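PDB 3AJX: 3-hexulose-6-phosphate synthase from Mycobacterium gastri, which is a magnesium-binding enzyme of the HUMPS family with a (beta/alpha)8 TIM-barrel fold. Local coordinates for residues L3-D8 with G20-Y25; V26-L31 with A180-A185; L68-A73 with V96-A101; S90-A95 with Q121-L126; V131-G136 with E155-P160. The protein carries 1 engineered substitution. All coordinates share one frame; numbering follows the deposited sequence.

Interaction 1 (L3-D8 with G20-Y25); sequences LQVAID and GKVAEY
Val5 and Val22 meet inside the first beta-alpha-beta unit of the TIM barrel, where helix 12-22 lies back over strand 2-7 before the chain enters strand 28-31. The two valines touch through one methyl each: Val5 CG1 is 4.2 Å from Val22 CG2. Each of these methyls is the one set between its own backbone N and carbonyl carbon (chi1 of Val5 56°), which turns both methyls toward the interface of helix and strand, with the side chains at an oblique angle to one another.

At the start of the strand the partner is backbone. Leu3 CD2 lies 3.5 Å from Tyr25 O, a carbonyl that is also hydrogen-bonded to Arg203 NE, so the leucine methyl merely lies against an oxygen already occupied. Tyr25 sits on a short 3-10 segment, where its N bonds to Val22 O at 2.9 Å. Its ring leads away from the strand, and Glu24 CG lies 3.4 Å above the plane of the Tyr25 ring, offset toward the rim.

Helix 195-204 borders the contact: Ala199 packs on Val22 and Tyr25, and Arg203 on Leu3. Val26, just ahead of strand 28-31, fills in against Leu3 and Val5.

Interaction 2 (V26-L31 with A180-A185); sequences VDIIEL and AEVAVA
Ile28 and Glu30 reach toward strand 182-185 with different first torsions. In Ile28, CG1 stands anti to the carbonyl carbon, beside the backbone N (chi1 -59°), and the chain runs on extended to place CD1 4.1 Å from Val182 CG2. Glu30 instead holds CG anti to the backbone N (chi1 169°) and stays extended beyond it, which carries OE1 to 3.9 Å from Val184 CG1. Both pairs cross at about a right angle, each tip meeting one valine methyl.

Strands 28-31 and 182-185 are not neighbours in the sheet. Strand 2-7 lies between them and is hydrogen-bonded to both, so their backbones stay well apart, with the CA atoms of Ile28 and Val182 8.8 Å from each other. The contact is made by side chains alone, inside the closed barrel, where Gln4 of the intervening strand also packs on Ile28, Val182 and Val184. Phe57 lies against Ile28 and Glu30 from strand 55-62.

Glu30 forms the magnesium site together with Asp59, and its side chain is about 3 Å from the magnesium ion. A sulfate ion, probably from the crystallisation liquor, lies about 5 Å from the Val184 side chain. Val184 CG1 offers OE1 an apolar neighbour, and the negative charge is probably balanced largely by the magnesium ion; Ile28 and Val182 supply methyl packing farther toward the start of the strands.

Interaction 3 (L68-A73 with V96-A101); sequences LEADIA and VKAAQA
Asp71 lies beside Ala98 where two outer helices come together, and its side chain skirts that one methyl. Its CB is 4.4 Å from Ala98 CB. From there CG turns anti to the backbone N (chi1 -154°), some way from a perfect staggering, and this swings the carboxylate along the flank of helix 89-102. OD1 returns toward the same methyl, 4.2 Å from Ala98 CB, but its stronger partner is His102 NE2, to which it is hydrogen-bonded just past the end of the 96-101 segment. That bond joins helix 66-75 to the last turn of helix 89-102. OD2 points to the other side, where Lys75 NZ forms a long, weak ion pair with it.

Helices 66-75 and 89-102 are consecutive members of the outer layer of the (beta/alpha)8 barrel, joined through strand 80-84. Alanines let them approach closely: the CA atoms of Asp71 and Ala98 are 5.6 Å apart. Ala98 CB sits 4.0 Å from Ala70 CB and equally far from Asp71 N, so it presses against backbone as well as side chain. Ala70 also touches Val81 on strand 80-84, and Ala99 packs on Phe74 of helix 66-75.

Helix 66-75 also reaches the second subunit: Glu69 OE1, hydrogen-bonded to Thr62 OG1 within the chain, makes a salt bridge to Lys37 NZ of the second subunit, and Leu68 packs on Leu10 of that subunit.

Interaction 4 (S90-A95 with Q121-L126); sequences STIAGA and QEVRAL
Leu126, which packs on Ile92, has a backbone N shared between two carbonyls: Val123 O at 3.0 Å from Leu126 N and Glu122 O at 3.5 Å, both weak bonds. Leu126 points its side chain toward Ile92, the same isoleucine that Val123 meets.

Ile92 meets Val123 with one branch and Leu126 with the other. CG1 stands beside the backbone N (chi1 -66°) and the chain continues extended (chi2 174°), pushing CD1 up to 3.6 Å from Val123 CG1, the closest approach in the contact. The other branch turns to the leucine: Ile92 CG2 is 4.0 Å from Leu126 CD1 and 4.1 Å from Leu126 CB, and Ile92 CB is also 4.0 Å from that CD1. Leu126 CD1 thus lies against the CB-CG2 side of Ile92, the two side chains crossing at about a right angle. All of this is apolar packing, buried at Ile92 and Val123 and partly open to solvent at Leu126.

On another side of helix 89-102, Thr91 OG1 is hydrogen-bonded to Asp138 OD2 of the second subunit. Helices 89-102 and 116-125 are successive outer helices of the barrel, with strand 105-109 between them in the chain. Val108 of that strand lies beneath both Ile92 and Val123, and Val83 of strand 80-84 also supports Ile92.

Interaction 5 (V131-G136 with E155-P160); sequences VEMHAG and EKARVP
Val131 and Met133 form the tight side of this contact against the end of helix 148-157 and the turn that follows it. Val131 N donates to Pro160 O at 3.0 Å, in the carbonyl plane and fairly straight, with an N-H...O angle of 158°. Its methyls share the same corner: Val131 CG2 lies 3.7 Å from Pro160 O, and Val131 CG1 lies 4.1 Å from Val159 CG1, the two valines crossing at about a right angle. Met133 bends at its second torsion (chi2 -55°), which brings its CE to 3.8 Å from Ala157 CB.

The outer side is looser. Arg158 leaves the helix with positive phi and turns its side chain back so that NH1 bonds to Lys156 O at 2.9 Å. The oxygen lies at the guanidinium edge, nearly in its plane, but the bond is bent (133° at the hydrogen). Arg158 and Lys156 are exposed, as is the proline ring of Pro160.

These pieces belong to the connection from strand 130-134 to strand 161-164, which includes helices 137-140 and 148-157. The Val131-Pro160 bond starts the parallel pairing that Val131 and Met133 continue with Ser162. Chemically, the one polar link across the contact is backbone to backbone and satisfies Val131 N at a buried place, while the hydrophobic side chains settle the turn against the sheet.

Interaction 2 lies deepest, inside the barrel near its magnesium, and sets a metal-binding carboxylate against a valine methyl. Interaction 1 adjoins it: strand 2-7 sits between the two strands of interaction 2 and is bonded to both, while its outer face meets the helix layer. Interactions 1 and 5 are alike in joining a strand to a helix end later in the same crossover, but only 5 has a hydrogen bond between its segments. Interactions 3 and 4 are helix-helix contacts farther out, sharing helix 89-102, one alanine-lined, the other built on branched side chains, and both near the second subunit. Val123 of interaction 4 touches Val131 of interaction 5, linking that layer back to the sheet.

Interaction 1 (L3-D8 with G20-Y25)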
# COMPACT_ATOMS: atom_id res chain seq x y z
N LEU A 3 -0.04 23.21 7.15
CA LEU A 3 0.49 22.21 8.07
C LEU A 3 -0.41 20.99 8.06
O LEU A 3 -1.63 21.10 8.19
CB LEU A 3 0.57 22.78 9.49
CG LEU A 3 1.07 21.82 10.58
CD1 LEU A 3 2.51 21.40 10.29
CD2 LEU A 3 0.98 22.50 11.93
N GLN A 4 0.20 19.82 7.90
CA GLN A 4 -0.52 18.56 7.87
C GLN A 4 -0.05 17.62 8.98
O GLN A 4 1.15 17.42 9.16
CB GLN A 4 -0.32 17.89 6.50
CG GLN A 4 -0.73 16.41 6.42
CD GLN A 4 -0.66 15.87 5.00
OE1 GLN A 4 -0.57 14.66 4.79
NE2 GLN A 4 -0.71 16.76 4.02
N VAL A 5 -1.00 17.05 9.72
CA VAL A 5 -0.64 16.10 10.77
C VAL A 5 -0.81 14.68 10.24
O VAL A 5 -1.87 14.31 9.74
CB VAL A 5 -1.51 16.28 12.05
CG1 VAL A 5 -2.99 16.17 11.72
CG2 VAL A 5 -1.12 15.22 13.08
N ALA A 6 0.26 13.89 10.31
CA ALA A 6 0.21 12.51 9.84
C ALA A 6 -0.12 11.62 11.03
O ALA A 6 0.75 11.34 11.86
CB ALA A 6 1.56 12.12 9.24
N ILE A 7 -1.37 11.19 11.11
CA ILE A 7 -1.80 10.32 12.20
C ILE A 7 -1.47 8.87 11.85
O ILE A 7 -2.30 8.14 11.31
CB ILE A 7 -3.32 10.46 12.47
CG1 ILE A 7 -3.66 11.92 12.78
CG2 ILE A 7 -3.72 9.58 13.64
CD1 ILE A 7 -5.12 12.17 13.11
N ASP A 8 -0.24 8.48 12.14
CA ASP A 8 0.23 7.13 11.85
C ASP A 8 0.06 6.24 13.07
O ASP A 8 1.00 5.59 13.52
CB ASP A 8 1.70 7.19 11.42
CG ASP A 8 1.87 7.80 10.04
OD1 ASP A 8 2.93 8.41 9.77
OD2 ASP A 8 0.94 7.67 9.21
N GLY A 20 -8.68 15.62 17.76
CA GLY A 20 -9.38 16.59 18.58
C GLY A 20 -8.45 17.59 19.24
O GLY A 20 -8.81 18.76 19.43
N LYS A 21 -7.25 17.14 19.60
CA LYS A 21 -6.27 17.99 20.26
C LYS A 21 -5.47 18.91 19.33
O LYS A 21 -5.03 19.98 19.75
CB LYS A 21 -5.28 17.14 21.05
CG LYS A 21 -5.90 16.24 22.09
CD LYS A 21 -4.83 15.45 22.82
CE LYS A 21 -5.43 14.53 23.87
NZ LYS A 21 -4.38 13.77 24.60
N VAL A 22 -5.29 18.50 18.08
CA VAL A 22 -4.50 19.30 17.15
C VAL A 22 -5.22 19.93 15.96
O VAL A 22 -4.65 20.75 15.25
CB VAL A 22 -3.32 18.45 16.58
CG1 VAL A 22 -2.54 17.83 17.72
CG2 VAL A 22 -3.85 17.37 15.64
N ALA A 23 -6.48 19.55 15.74
CA ALA A 23 -7.26 20.06 14.61
C ALA A 23 -7.19 21.57 14.39
O ALA A 23 -7.01 22.04 13.26
CB ALA A 23 -8.72 19.64 14.76
N GLU A 24 -7.32 22.34 15.47
CA GLU A 24 -7.30 23.79 15.38
C GLU A 24 -5.99 24.37 14.86
O GLU A 24 -5.95 25.51 14.40
CB GLU A 24 -7.62 24.40 16.75
CG GLU A 24 -6.69 23.93 17.86
CD GLU A 24 -7.18 24.34 19.24
OE1 GLU A 24 -7.22 25.56 19.53
OE2 GLU A 24 -7.53 23.44 20.03
N TYR A 25 -4.91 23.59 14.93
CA TYR A 25 -3.60 24.07 14.48
C TYR A 25 -3.17 23.56 13.12
O TYR A 25 -2.12 23.96 12.61
CB TYR A 25 -2.54 23.69 15.51
CG TYR A 25 -2.86 24.14 16.92
CD1 TYR A 25 -3.20 23.22 17.91
CD2 TYR A 25 -2.86 25.49 17.24
CE1 TYR A 25 -3.52 23.64 19.19
CE2 TYR A 25 -3.19 25.92 18.52
CZ TYR A 25 -3.52 24.99 19.49
OH TYR A 25 -3.85 25.42 20.76

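Interaction 2 (V26-L31 with A180-A185)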
# COMPACT_ATOMS: atom_id res chain seq x y z
N VAL A 26 -3.97 22.69 12.51
CA VAL A 26 -3.61 22.13 11.21
C VAL A 26 -4.64 22.39 10.12
O VAL A 26 -5.82 22.62 10.40
CB VAL A 26 -3.39 20.60 11.30
CG1 VAL A 26 -2.34 20.29 12.35
CG2 VAL A 26 -4.70 19.91 11.62
N ASP A 27 -4.18 22.33 8.88
CA ASP A 27 -5.03 22.54 7.71
C ASP A 27 -5.49 21.19 7.16
O ASP A 27 -6.61 21.06 6.66
CB ASP A 27 -4.25 23.27 6.63
CG ASP A 27 -3.69 24.59 7.11
OD1 ASP A 27 -4.48 25.54 7.27
OD2 ASP A 27 -2.46 24.66 7.33
N ILE A 28 -4.62 20.20 7.27
CA ILE A 28 -4.89 18.87 6.75
C ILE A 28 -4.70 17.81 7.82
O ILE A 28 -3.71 17.82 8.55
CB ILE A 28 -3.95 18.56 5.56
CG1 ILE A 28 -4.15 19.61 4.47
CG2 ILE A 28 -4.20 17.15 5.03
CD1 ILE A 28 -3.16 19.49 3.33
N ILE A 29 -5.66 16.89 7.91
CA ILE A 29 -5.59 15.79 8.85
C ILE A 29 -5.39 14.52 8.03
O ILE A 29 -6.27 14.12 7.27
CB ILE A 29 -6.88 15.64 9.68
CG1 ILE A 29 -7.09 16.88 10.53
CG2 ILE A 29 -6.78 14.41 10.57
CD1 ILE A 29 -8.44 16.92 11.22
N GLU A 30 -4.23 13.90 8.19
CA GLU A 30 -3.91 12.68 7.47
C GLU A 30 -4.13 11.42 8.29
O GLU A 30 -3.73 11.34 9.45
CB GLU A 30 -2.44 12.69 7.02
CG GLU A 30 -1.95 11.35 6.49
CD GLU A 30 -0.44 11.27 6.40
OE1 GLU A 30 0.19 12.30 6.10
OE2 GLU A 30 0.11 10.16 6.63
N LEU A 31 -4.78 10.44 7.67
CA LEU A 31 -5.01 9.14 8.30
C LEU A 31 -3.91 8.29 7.66
O LEU A 31 -3.95 8.01 6.45
CB LEU A 31 -6.39 8.58 7.95
CG LEU A 31 -7.64 9.30 8.45
CD1 LEU A 31 -7.53 9.54 9.95
CD2 LEU A 31 -7.81 10.62 7.73
N ALA A 180 7.71 24.54 -0.30
CA ALA A 180 6.68 23.53 -0.03
C ALA A 180 5.31 24.16 0.19
O ALA A 180 5.19 25.20 0.83
CB ALA A 180 7.07 22.70 1.18
N GLU A 181 4.28 23.51 -0.34
CA GLU A 181 2.91 23.97 -0.19
C GLU A 181 2.37 23.45 1.13
O GLU A 181 1.49 24.07 1.75
CB GLU A 181 2.05 23.42 -1.34
CG GLU A 181 0.58 23.82 -1.31
CD GLU A 181 0.38 25.32 -1.44
OE1 GLU A 181 1.30 26.02 -1.89
OE2 GLU A 181 -0.73 25.79 -1.09
N VAL A 182 2.90 22.32 1.57
CA VAL A 182 2.49 21.67 2.81
C VAL A 182 3.67 21.07 3.55
O VAL A 182 4.55 20.45 2.95
CB VAL A 182 1.49 20.52 2.53
CG1 VAL A 182 1.03 19.89 3.84
CG2 VAL A 182 0.29 21.03 1.73
N ALA A 183 3.70 21.27 4.87
CA ALA A 183 4.73 20.69 5.71
C ALA A 183 3.98 19.61 6.49
O ALA A 183 2.97 19.90 7.14
CB ALA A 183 5.30 21.73 6.67
N VAL A 184 4.45 18.37 6.41
CA VAL A 184 3.81 17.26 7.11
C VAL A 184 4.57 16.92 8.38
O VAL A 184 5.79 16.81 8.38
CB VAL A 184 3.78 15.98 6.23
CG1 VAL A 184 3.07 14.85 6.98
CG2 VAL A 184 3.07 16.27 4.92
N ALA A 185 3.84 16.77 9.48
CA ALA A 185 4.45 16.43 10.75
C ALA A 185 3.75 15.21 11.34
O ALA A 185 2.53 15.21 11.52
CB ALA A 185 4.36 17.61 11.72

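Interaction 3 (L68-A73 with V96-A101)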
# COMPACT_ATOMS: atom_id res chain seq x y z
N LEU A 68 -10.36 2.48 -8.43
CA LEU A 68 -11.13 1.84 -7.37
C LEU A 68 -10.74 2.30 -5.97
O LEU A 68 -11.59 2.71 -5.19
CB LEU A 68 -11.01 0.32 -7.46
CG LEU A 68 -11.75 -0.46 -6.36
CD1 LEU A 68 -13.24 -0.14 -6.39
CD2 LEU A 68 -11.52 -1.95 -6.57
N GLU A 69 -9.45 2.22 -5.65
CA GLU A 69 -9.00 2.63 -4.32
C GLU A 69 -9.26 4.11 -4.05
O GLU A 69 -9.63 4.49 -2.94
CB GLU A 69 -7.51 2.31 -4.12
CG GLU A 69 -7.23 0.82 -3.98
CD GLU A 69 -5.95 0.52 -3.21
OE1 GLU A 69 -5.37 1.45 -2.62
OE2 GLU A 69 -5.54 -0.66 -3.20
N ALA A 70 -9.08 4.94 -5.07
CA ALA A 70 -9.33 6.37 -4.89
C ALA A 70 -10.82 6.57 -4.64
O ALA A 70 -11.22 7.27 -3.71
CB ALA A 70 -8.89 7.14 -6.12
N ASP A 71 -11.65 5.94 -5.47
CA ASP A 71 -13.09 6.09 -5.34
C ASP A 71 -13.64 5.69 -3.97
O ASP A 71 -14.41 6.45 -3.38
CB ASP A 71 -13.80 5.28 -6.42
CG ASP A 71 -15.17 5.84 -6.74
OD1 ASP A 71 -15.25 7.02 -7.14
OD2 ASP A 71 -16.17 5.10 -6.60
N ILE A 72 -13.25 4.53 -3.46
CA ILE A 72 -13.79 4.12 -2.17
C ILE A 72 -13.32 5.03 -1.03
O ILE A 72 -14.07 5.26 -0.08
CB ILE A 72 -13.47 2.63 -1.86
CG1 ILE A 72 -11.96 2.40 -1.73
CG2 ILE A 72 -14.07 1.75 -2.96
CD1 ILE A 72 -11.60 0.95 -1.42
N ALA A 73 -12.11 5.56 -1.14
CA ALA A 73 -11.59 6.45 -0.10
C ALA A 73 -12.33 7.80 -0.17
O ALA A 73 -12.69 8.37 0.87
CB ALA A 73 -10.09 6.66 -0.29
N VAL A 96 -6.77 9.79 -10.65
CA VAL A 96 -7.06 11.16 -11.04
C VAL A 96 -8.47 11.27 -11.63
O VAL A 96 -9.18 12.24 -11.39
CB VAL A 96 -6.01 11.68 -12.06
CG1 VAL A 96 -6.49 12.98 -12.71
CG2 VAL A 96 -4.68 11.91 -11.35
N LYS A 97 -8.88 10.25 -12.38
CA LYS A 97 -10.21 10.25 -12.99
C LYS A 97 -11.26 10.25 -11.88
O LYS A 97 -12.27 10.96 -11.95
CB LYS A 97 -10.37 9.03 -13.89
CG LYS A 97 -11.56 9.09 -14.83
CD LYS A 97 -11.51 7.94 -15.82
CE LYS A 97 -12.57 8.07 -16.88
NZ LYS A 97 -12.54 6.93 -17.85
N ALA A 98 -11.03 9.46 -10.83
CA ALA A 98 -11.97 9.41 -9.72
C ALA A 98 -11.96 10.75 -8.99
O ALA A 98 -13.00 11.24 -8.56
CB ALA A 98 -11.60 8.29 -8.76
N ALA A 99 -10.78 11.36 -8.85
CA ALA A 99 -10.69 12.65 -8.17
C ALA A 99 -11.49 13.70 -8.94
O ALA A 99 -12.20 14.50 -8.34
CB ALA A 99 -9.22 13.07 -8.04
N GLN A 100 -11.37 13.70 -10.26
CA GLN A 100 -12.10 14.66 -11.08
C GLN A 100 -13.60 14.47 -10.93
O GLN A 100 -14.35 15.44 -10.84
CB GLN A 100 -11.70 14.50 -12.55
CG GLN A 100 -10.35 15.09 -12.89
CD GLN A 100 -10.34 16.60 -12.82
OE1 GLN A 100 -10.99 17.28 -13.62
NE2 GLN A 100 -9.61 17.14 -11.85
N ALA A 101 -14.03 13.22 -10.90
CA ALA A 101 -15.44 12.89 -10.76
C ALA A 101 -16.05 13.39 -9.45
O ALA A 101 -17.24 13.69 -9.39
CB ALA A 101 -15.64 11.38 -10.88

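Interaction 4 (S90-A95 with Q121-L126)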
# COMPACT_ATOMS: atom_id res chain seq x y z
N SER A 90 -1.09 4.35 -15.64
CA SER A 90 -2.52 4.10 -15.78
C SER A 90 -3.22 4.05 -14.43
O SER A 90 -4.40 4.37 -14.32
CB SER A 90 -2.76 2.80 -16.56
OG SER A 90 -2.31 1.67 -15.83
N THR A 91 -2.49 3.64 -13.40
CA THR A 91 -3.04 3.56 -12.05
C THR A 91 -3.24 4.97 -11.51
O THR A 91 -4.28 5.29 -10.91
CB THR A 91 -2.09 2.77 -11.13
OG1 THR A 91 -2.02 1.41 -11.58
CG2 THR A 91 -2.59 2.80 -9.68
N ILE A 92 -2.25 5.83 -11.72
CA ILE A 92 -2.35 7.20 -11.27
C ILE A 92 -3.45 7.89 -12.07
O ILE A 92 -4.24 8.65 -11.51
CB ILE A 92 -1.01 7.94 -11.46
CG1 ILE A 92 0.04 7.32 -10.53
CG2 ILE A 92 -1.18 9.43 -11.17
CD1 ILE A 92 1.45 7.85 -10.71
N ALA A 93 -3.51 7.60 -13.36
CA ALA A 93 -4.53 8.19 -14.22
C ALA A 93 -5.93 7.82 -13.73
O ALA A 93 -6.84 8.64 -13.75
CB ALA A 93 -4.34 7.73 -15.66
N GLY A 94 -6.09 6.57 -13.29
CA GLY A 94 -7.37 6.10 -12.80
C GLY A 94 -7.78 6.83 -11.53
O GLY A 94 -8.94 7.19 -11.36
N ALA A 95 -6.82 7.03 -10.63
CA ALA A 95 -7.10 7.73 -9.39
C ALA A 95 -7.48 9.18 -9.71
O ALA A 95 -8.41 9.73 -9.12
CB ALA A 95 -5.87 7.71 -8.49
N GLN A 121 7.38 15.55 -12.20
CA GLN A 121 6.93 16.19 -13.43
C GLN A 121 6.05 15.25 -14.24
O GLN A 121 5.05 15.67 -14.82
CB GLN A 121 8.14 16.63 -14.26
CG GLN A 121 8.69 17.97 -13.82
CD GLN A 121 7.77 19.12 -14.17
OE1 GLN A 121 7.77 20.16 -13.51
NE2 GLN A 121 6.98 18.94 -15.23
N GLU A 122 6.43 13.98 -14.29
CA GLU A 122 5.66 13.00 -15.03
C GLU A 122 4.26 12.81 -14.47
O GLU A 122 3.28 12.78 -15.22
CB GLU A 122 6.41 11.66 -15.06
CG GLU A 122 7.65 11.70 -15.94
CD GLU A 122 8.52 10.47 -15.79
OE1 GLU A 122 8.11 9.52 -15.09
OE2 GLU A 122 9.62 10.46 -16.38
N VAL A 123 4.14 12.68 -13.15
CA VAL A 123 2.83 12.47 -12.55
C VAL A 123 1.99 13.74 -12.50
O VAL A 123 0.76 13.68 -12.46
CB VAL A 123 2.94 11.85 -11.13
CG1 VAL A 123 3.77 10.58 -11.19
CG2 VAL A 123 3.53 12.85 -10.16
N ARG A 124 2.65 14.89 -12.52
CA ARG A 124 1.93 16.16 -12.52
C ARG A 124 1.16 16.21 -13.83
O ARG A 124 0.02 16.66 -13.88
CB ARG A 124 2.90 17.34 -12.44
CG ARG A 124 2.29 18.69 -12.82
CD ARG A 124 1.18 19.10 -11.86
NE ARG A 124 0.56 20.37 -12.26
CZ ARG A 124 -0.27 20.51 -13.29
NH1 ARG A 124 -0.60 19.47 -14.04
NH2 ARG A 124 -0.79 21.71 -13.56
N ALA A 125 1.80 15.74 -14.90
CA ALA A 125 1.20 15.72 -16.22
C ALA A 125 -0.02 14.80 -16.25
O ALA A 125 -0.91 14.98 -17.07
CB ALA A 125 2.22 15.28 -17.25
N LEU A 126 -0.04 13.82 -15.35
CA LEU A 126 -1.15 12.87 -15.28
C LEU A 126 -2.32 13.43 -14.47
O LEU A 126 -3.39 12.81 -14.43
CB LEU A 126 -0.69 11.55 -14.67
CG LEU A 126 0.36 10.74 -15.44
CD1 LEU A 126 0.80 9.56 -14.60
CD2 LEU A 126 -0.22 10.27 -16.77

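Interaction 5 (V131-G136 with E155-P160)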
# COMPACT_ATOMS: atom_id res chain seq x y z
N VAL A 131 2.66 16.59 -5.19
CA VAL A 131 3.41 15.37 -4.91
C VAL A 131 3.99 15.49 -3.53
O VAL A 131 4.20 16.60 -3.03
CB VAL A 131 4.55 15.16 -5.94
CG1 VAL A 131 3.97 14.99 -7.33
CG2 VAL A 131 5.51 16.33 -5.90
N GLU A 132 4.24 14.36 -2.89
CA GLU A 132 4.81 14.37 -1.56
C GLU A 132 6.26 13.91 -1.62
O GLU A 132 6.54 12.77 -2.01
CB GLU A 132 4.00 13.46 -0.62
CG GLU A 132 4.47 13.51 0.83
CD GLU A 132 3.56 12.75 1.78
OE1 GLU A 132 2.40 13.17 1.97
OE2 GLU A 132 4.01 11.72 2.32
N MET A 133 7.17 14.82 -1.28
CA MET A 133 8.59 14.50 -1.24
C MET A 133 8.67 13.85 0.12
O MET A 133 8.82 14.51 1.15
CB MET A 133 9.43 15.77 -1.32
CG MET A 133 9.37 16.44 -2.69
SD MET A 133 9.85 15.27 -3.99
CE MET A 133 9.58 16.26 -5.48
N HIS A 134 8.54 12.53 0.10
CA HIS A 134 8.46 11.73 1.31
C HIS A 134 9.60 10.76 1.60
O HIS A 134 10.05 10.03 0.71
CB HIS A 134 7.14 10.95 1.23
CG HIS A 134 6.75 10.24 2.48
ND1 HIS A 134 5.69 9.36 2.53
CD2 HIS A 134 7.26 10.29 3.74
CE1 HIS A 134 5.57 8.90 3.76
NE2 HIS A 134 6.50 9.45 4.51
N ALA A 135 10.06 10.77 2.84
CA ALA A 135 11.10 9.84 3.29
C ALA A 135 10.40 9.09 4.43
O ALA A 135 10.03 9.68 5.44
CB ALA A 135 12.31 10.60 3.82
N GLY A 136 10.20 7.79 4.24
CA GLY A 136 9.52 6.99 5.24
C GLY A 136 10.29 6.82 6.54
O GLY A 136 11.44 7.24 6.66
N GLU A 155 12.42 21.55 -4.93
CA GLU A 155 12.76 22.77 -5.64
C GLU A 155 12.98 22.50 -7.14
O GLU A 155 12.51 23.26 -7.99
CB GLU A 155 14.03 23.38 -5.04
CG GLU A 155 13.87 23.79 -3.58
CD GLU A 155 15.19 24.07 -2.90
OE1 GLU A 155 15.17 24.46 -1.71
OE2 GLU A 155 16.25 23.89 -3.54
N LYS A 156 13.68 21.42 -7.45
CA LYS A 156 13.96 21.08 -8.84
C LYS A 156 12.72 20.59 -9.58
O LYS A 156 12.59 20.80 -10.79
CB LYS A 156 15.05 20.01 -8.90
CG LYS A 156 15.52 19.69 -10.32
CD LYS A 156 16.73 18.76 -10.29
CE LYS A 156 17.32 18.59 -11.68
NZ LYS A 156 18.52 17.70 -11.68
N ALA A 157 11.81 19.94 -8.86
CA ALA A 157 10.60 19.39 -9.44
C ALA A 157 9.70 20.42 -10.13
O ALA A 157 9.12 20.14 -11.18
CB ALA A 157 9.80 18.66 -8.37
N ARG A 158 9.58 21.60 -9.53
CA ARG A 158 8.72 22.64 -10.09
C ARG A 158 7.29 22.10 -10.23
O ARG A 158 6.62 22.27 -11.26
CB ARG A 158 9.28 23.12 -11.44
CG ARG A 158 10.61 23.86 -11.29
CD ARG A 158 11.21 24.22 -12.64
NE ARG A 158 12.41 25.05 -12.51
CZ ARG A 158 13.57 24.63 -12.02
NH1 ARG A 158 13.72 23.39 -11.60
NH2 ARG A 158 14.60 25.47 -11.97
N VAL A 159 6.85 21.44 -9.17
CA VAL A 159 5.52 20.86 -9.06
C VAL A 159 5.07 21.13 -7.62
O VAL A 159 5.87 21.01 -6.70
CB VAL A 159 5.55 19.32 -9.26
CG1 VAL A 159 4.17 18.74 -9.03
CG2 VAL A 159 6.05 18.99 -10.66
N PRO A 160 3.80 21.53 -7.41
CA PRO A 160 3.37 21.78 -6.03
C PRO A 160 3.73 20.57 -5.18
O PRO A 160 3.45 19.44 -5.57
CB PRO A 160 1.87 21.98 -6.16
CG PRO A 160 1.73 22.61 -7.52
CD PRO A 160 2.69 21.77 -8.36